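Local coordinates for protein glycosyltransferase (Streptomyces halstedii, PDB 3WAD) that belongs to the glycosyltransferases and has the GT-B architecture of two Rossmann-like domains, each built on a parallel beta-sheet flanked by helices, at residues L20-A23 with L24-G28; A350-F353 with A354-G357. All blocks are in the same frame, centred on the assembly; numbering follows the deposited sequence.

Interaction 1 (L20-A23 with L24-G28); sequences LAWA and LTTAG
T25 turns its hydroxyl back onto the preceding turn of the helix, where OG1 donates to A21 O at 2.8 Å from well above the carbonyl plane. A21 O also accepts from T25 N at 2.9 Å, so a single residue grips this oxygen twice, once from its main chain and once from its side chain. With OG1 anti to the carbonyl carbon (chi1 -59°), the hydroxyl faces back along the helix while T25 CG2 turns to the indole of W22, 3.9 Å from W22 CZ3. T26 reaches that ring as well: its CG2 lies near the ring plane at the edge, 3.7 Å from W22 CE3. Its hydroxyl, placed between the backbone N and the carbonyl carbon (chi1 56°), shares a water with W22 O; the water is 2.6 Å from T26 OG1 and donates only weakly to W22 O. On another side of the turn L20 and L24 meet loosely, L20 CG 4.3 Å from L24 CD1, alongside the L24 N to L20 O bond.

All this happens in the last turns of helix 18-27, which ends in a Schellman motif at G28. There the chain takes a positive phi of 122°, a conformation glycine adopts readily, and G28 N bonds weakly back to both L24 O and T25 O.

Beyond the helix, A21 and L24 sit on strands 30-35 and 2-6 of the N-terminal Rossmann-like sheet, while L20, A23 and L24 meet helix 402-415. S46 O accepts from W22 NE1 and so helps fix the indole, which stacks on W22 of the second subunit. A23 and T26 also pack there, against T26 and A23 of that subunit respectively.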
ATOM      1  N   LEU B  20       3.447  -7.140   3.912  1.00 23.93           N
ATOM      2  CA  LEU B  20       2.539  -8.023   4.730  1.00 23.28           C
ATOM      3  C   LEU B  20       1.242  -7.289   5.201  1.00 23.47           C
ATOM      4  O   LEU B  20       0.138  -7.818   5.051  1.00 24.44           O
ATOM      5  CB  LEU B  20       3.288  -8.605   5.939  1.00 21.71           C
ATOM      6  CG  LEU B  20       2.378  -9.543   6.758  1.00 23.25           C
ATOM      7  CD1 LEU B  20       1.909 -10.714   5.908  1.00 25.58           C
ATOM      8  CD2 LEU B  20       2.936 -10.009   8.025  1.00 25.73           C
ATOM      9  N   ALA B  21       1.358  -6.094   5.756  1.00 21.91           N
ATOM     10  CA  ALA B  21       0.188  -5.234   5.905  1.00 21.98           C
ATOM     11  C   ALA B  21      -0.711  -5.152   4.709  1.00 23.89           C
ATOM     12  O   ALA B  21      -1.957  -5.348   4.834  1.00 24.99           O
ATOM     13  CB  ALA B  21       0.550  -3.843   6.407  1.00 20.93           C
ATOM     14  N   TRP B  22      -0.155  -4.808   3.561  1.00 23.09           N
ATOM     15  CA  TRP B  22      -0.989  -4.726   2.389  1.00 24.33           C
ATOM     16  C   TRP B  22      -1.603  -6.061   1.882  1.00 25.57           C
ATOM     17  O   TRP B  22      -2.745  -6.034   1.389  1.00 26.11           O
ATOM     18  CB  TRP B  22      -0.247  -4.067   1.237  1.00 23.77           C
ATOM     19  CG  TRP B  22      -0.536  -2.564   1.182  1.00 25.27           C
ATOM     20  CD1 TRP B  22       0.326  -1.530   1.530  1.00 26.89           C
ATOM     21  CD2 TRP B  22      -1.771  -1.932   0.788  1.00 27.08           C
ATOM     22  NE1 TRP B  22      -0.302  -0.308   1.344  1.00 23.91           N
ATOM     23  CE2 TRP B  22      -1.591  -0.517   0.937  1.00 22.56           C
ATOM     24  CE3 TRP B  22      -3.015  -2.418   0.327  1.00 25.66           C
ATOM     25  CZ2 TRP B  22      -2.582   0.421   0.582  1.00 24.40           C
ATOM     26  CZ3 TRP B  22      -4.023  -1.478  -0.016  1.00 24.64           C
ATOM     27  CH2 TRP B  22      -3.783  -0.064   0.103  1.00 26.23           C
ATOM     28  N   ALA B  23      -0.856  -7.170   1.973  1.00 24.16           N
ATOM     29  CA  ALA B  23      -1.402  -8.545   1.683  1.00 24.42           C
ATOM     30  C   ALA B  23      -2.607  -8.816   2.589  1.00 24.02           C
ATOM     31  O   ALA B  23      -3.666  -9.189   2.088  1.00 25.68           O
ATOM     32  CB  ALA B  23      -0.342  -9.646   1.835  1.00 21.70           C
ATOM     33  N   LEU B  24      -2.484  -8.548   3.871  1.00 24.11           N
ATOM     34  CA  LEU B  24      -3.610  -8.660   4.789  1.00 24.61           C
ATOM     35  C   LEU B  24      -4.784  -7.721   4.421  1.00 26.00           C
ATOM     36  O   LEU B  24      -5.995  -8.109   4.495  1.00 25.06           O
ATOM     37  CB  LEU B  24      -3.154  -8.382   6.196  1.00 23.88           C
ATOM     38  CG  LEU B  24      -2.282  -9.482   6.861  1.00 24.79           C
ATOM     39  CD1 LEU B  24      -1.596  -8.841   8.094  1.00 19.03           C
ATOM     40  CD2 LEU B  24      -3.175 -10.749   7.348  1.00 24.30           C
ATOM     41  N   THR B  25      -4.448  -6.490   4.018  1.00 22.77           N
ATOM     42  CA  THR B  25      -5.494  -5.540   3.603  1.00 22.94           C
ATOM     43  C   THR B  25      -6.272  -6.034   2.364  1.00 23.88           C
ATOM     44  O   THR B  25      -7.495  -5.970   2.341  1.00 26.28           O
ATOM     45  CB  THR B  25      -4.866  -4.144   3.389  1.00 22.73           C
ATOM     46  OG1 THR B  25      -4.263  -3.734   4.644  1.00 17.79           O
ATOM     47  CG2 THR B  25      -5.923  -3.099   2.995  1.00 24.38           C
ATOM     48  N   THR B  26      -5.592  -6.553   1.361  1.00 23.24           N
ATOM     49  CA  THR B  26      -6.286  -6.837   0.115  1.00 25.26           C
ATOM     50  C   THR B  26      -7.015  -8.199   0.155  1.00 25.99           C
ATOM     51  O   THR B  26      -7.829  -8.500  -0.728  1.00 28.42           O
ATOM     52  CB  THR B  26      -5.367  -6.724  -1.098  1.00 25.09           C
ATOM     53  OG1 THR B  26      -4.224  -7.600  -0.942  1.00 23.35           O
ATOM     54  CG2 THR B  26      -4.917  -5.155  -1.268  1.00 24.62           C
ATOM     55  N   ALA B  27      -6.665  -9.003   1.138  1.00 27.31           N
ATOM     56  CA  ALA B  27      -7.441 -10.203   1.467  1.00 28.93           C
ATOM     57  C   ALA B  27      -8.690  -9.853   2.295  1.00 30.67           C
ATOM     58  O   ALA B  27      -9.559 -10.705   2.429  1.00 32.28           O
ATOM     59  CB  ALA B  27      -6.567 -11.214   2.153  1.00 27.31           C
ATOM     60  N   GLY B  28      -8.789  -8.640   2.877  1.00 30.68           N
ATOM     61  CA  GLY B  28     -10.084  -8.108   3.407  1.00 29.79           C
ATOM     62  C   GLY B  28     -10.032  -7.767   4.878  1.00 30.62           C
ATOM     63  O   GLY B  28     -11.015  -7.266   5.510  1.00 30.84           O
TER
HETATM   64  O   HOH W   1      -1.901  -6.614  -1.397  1.00 34.99           O

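Interaction 2 (A350-F353 with A354-G357); sequences AERF and AERG
The end of helix 346-355, the crossover helix of a beta-alpha-beta unit between strands 336-338 and 359-361, carries a salt bridge between R352 and E355. R352 NH2 donates to E355 OE2 at 3.0 Å along a fairly straight path, 160° at the hydrogen. The two side chains run side by side in the same direction, yet their flat ends are turned 63° apart: OE2 lies close to the guanidinium plane, at its edge, whereas NH2 comes to that oxygen from above the carboxylate plane. Bends at chi2 and chi3 fold the arginine round to this partner, and E351 CB lies over one guanidinium face, 3.6 Å above the plane and offset toward the rim. R352 also makes a cation-pi contact with Y348, one turn earlier.

The glutamate is anchored at its root by E355 N to E351 O, 2.9 Å, and E355 CG comes within 3.3 Å of the same E351 O. The helix closes in a Schellman motif at G357, the first residue to leave helical angles. R356 N bonds to F353 O at 3.2 Å and only weakly to R352 O; G357, with positive phi, donates its N to A354 O at 2.9 Å.

On the buried side of the helix, F353 rests on Q336 and I338 of one flanking strand, A359 of the other, and I392 of helix 384-397. R356 heads away from the turn to a salt bridge with E395 and a cation-pi contact with W212.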
ATOM      1  N   ALA B 350      26.543 -12.404   4.979  1.00 24.33           N
ATOM      2  CA  ALA B 350      27.493 -12.239   3.867  1.00 26.07           C
ATOM      3  C   ALA B 350      28.244 -13.564   3.566  1.00 27.58           C
ATOM      4  O   ALA B 350      28.366 -13.975   2.410  1.00 26.88           O
ATOM      5  CB  ALA B 350      28.476 -11.104   4.102  1.00 24.88           C
ATOM      6  N   GLU B 351      28.658 -14.258   4.622  1.00 29.96           N
ATOM      7  CA  GLU B 351      29.421 -15.508   4.445  1.00 32.30           C
ATOM      8  C   GLU B 351      28.558 -16.584   3.870  1.00 32.03           C
ATOM      9  O   GLU B 351      29.032 -17.340   3.034  1.00 32.46           O
ATOM     10  CB  GLU B 351      29.960 -15.946   5.774  1.00 32.03           C
ATOM     11  CG  GLU B 351      31.254 -16.659   5.746  1.00 41.44           C
ATOM     12  CD  GLU B 351      31.862 -16.450   7.128  1.00 52.81           C
ATOM     13  OE1 GLU B 351      31.489 -15.379   7.708  1.00 54.61           O
ATOM     14  OE2 GLU B 351      32.620 -17.324   7.651  1.00 56.00           O
ATOM     15  N   ARG B 352      27.273 -16.635   4.276  1.00 31.19           N
ATOM     16  CA  ARG B 352      26.316 -17.586   3.681  1.00 31.87           C
ATOM     17  C   ARG B 352      26.194 -17.426   2.150  1.00 31.75           C
ATOM     18  O   ARG B 352      26.249 -18.389   1.424  1.00 32.04           O
ATOM     19  CB  ARG B 352      24.960 -17.504   4.405  1.00 32.61           C
ATOM     20  CG  ARG B 352      24.702 -18.673   5.410  1.00 37.81           C
ATOM     21  CD  ARG B 352      25.455 -18.539   6.693  1.00 45.42           C
ATOM     22  NE  ARG B 352      26.821 -19.099   6.637  1.00 47.98           N
ATOM     23  CZ  ARG B 352      27.813 -18.721   7.442  1.00 47.54           C
ATOM     24  NH1 ARG B 352      27.602 -17.813   8.373  1.00 48.51           N
ATOM     25  NH2 ARG B 352      29.013 -19.262   7.332  1.00 48.68           N
ATOM     26  N   PHE B 353      26.069 -16.193   1.664  1.00 31.61           N
ATOM     27  CA  PHE B 353      26.009 -15.935   0.236  1.00 31.42           C
ATOM     28  C   PHE B 353      27.338 -16.321  -0.440  1.00 31.96           C
ATOM     29  O   PHE B 353      27.328 -16.883  -1.540  1.00 29.85           O
ATOM     30  CB  PHE B 353      25.791 -14.453  -0.034  1.00 30.73           C
ATOM     31  CG  PHE B 353      24.351 -13.979   0.095  1.00 28.98           C
ATOM     32  CD1 PHE B 353      24.016 -13.028   1.067  1.00 29.65           C
ATOM     33  CD2 PHE B 353      23.372 -14.416  -0.798  1.00 30.23           C
ATOM     34  CE1 PHE B 353      22.706 -12.569   1.200  1.00 30.37           C
ATOM     35  CE2 PHE B 353      22.008 -13.956  -0.695  1.00 31.95           C
ATOM     36  CZ  PHE B 353      21.688 -13.034   0.290  1.00 30.58           C
ATOM     37  N   ALA B 354      28.450 -15.998   0.228  1.00 31.88           N
ATOM     38  CA  ALA B 354      29.789 -16.269  -0.337  1.00 34.02           C
ATOM     39  C   ALA B 354      29.947 -17.789  -0.539  1.00 34.67           C
ATOM     40  O   ALA B 354      30.382 -18.211  -1.613  1.00 34.40           O
ATOM     41  CB  ALA B 354      30.908 -15.675   0.524  1.00 31.89           C
ATOM     42  N   GLU B 355      29.457 -18.588   0.427  1.00 35.71           N
ATOM     43  CA  GLU B 355      29.571 -20.047   0.359  1.00 37.20           C
ATOM     44  C   GLU B 355      28.774 -20.678  -0.763  1.00 37.95           C
ATOM     45  O   GLU B 355      29.066 -21.770  -1.158  1.00 37.30           O
ATOM     46  CB  GLU B 355      29.142 -20.721   1.659  1.00 37.59           C
ATOM     47  CG  GLU B 355      30.017 -20.435   2.813  1.00 38.75           C
ATOM     48  CD  GLU B 355      29.360 -20.913   4.078  1.00 42.54           C
ATOM     49  OE1 GLU B 355      28.154 -21.258   4.035  1.00 45.74           O
ATOM     50  OE2 GLU B 355      30.058 -20.964   5.096  1.00 45.54           O
ATOM     51  N   ARG B 356      27.751 -19.996  -1.246  1.00 37.82           N
ATOM     52  CA  ARG B 356      26.917 -20.503  -2.312  1.00 37.03           C
ATOM     53  C   ARG B 356      27.445 -20.002  -3.676  1.00 37.26           C
ATOM     54  O   ARG B 356      26.948 -20.348  -4.756  1.00 38.80           O
ATOM     55  CB  ARG B 356      25.460 -20.111  -2.013  1.00 37.15           C
ATOM     56  CG  ARG B 356      24.923 -20.818  -0.741  1.00 36.35           C
ATOM     57  CD  ARG B 356      23.426 -21.093  -0.775  1.00 40.21           C
ATOM     58  NE  ARG B 356      22.955 -21.651  -2.054  1.00 36.71           N
ATOM     59  CZ  ARG B 356      21.678 -21.906  -2.352  1.00 37.73           C
ATOM     60  NH1 ARG B 356      20.751 -21.681  -1.457  1.00 37.96           N
ATOM     61  NH2 ARG B 356      21.313 -22.409  -3.543  1.00 37.62           N
ATOM     62  N   GLY B 357      28.495 -19.200  -3.627  1.00 36.88           N
ATOM     63  CA  GLY B 357      29.111 -18.723  -4.833  1.00 34.80           C
ATOM     64  C   GLY B 357      28.422 -17.534  -5.410  1.00 34.27           C
ATOM     65  O   GLY B 357      28.718 -17.176  -6.549  1.00 34.25           O
TER

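How the interactions relate
Interaction 1 and interaction 2 each close a helix with a glycine Schellman motif, but they lie in different halves of the GT-B fold. Helix 18-27 packs on the seven-stranded parallel sheet of the N-terminal domain, helix 346-355 on the six-stranded parallel sheet of the C-terminal domain. The centres of the two contacts are 33 Å apart and their nearest atoms about 20 Å, so they do not touch. Their surroundings differ as well: residues 20-28 are largely buried and meet the second subunit, whereas 350-357 are only partly buried and touch no other protein chain of the assembly.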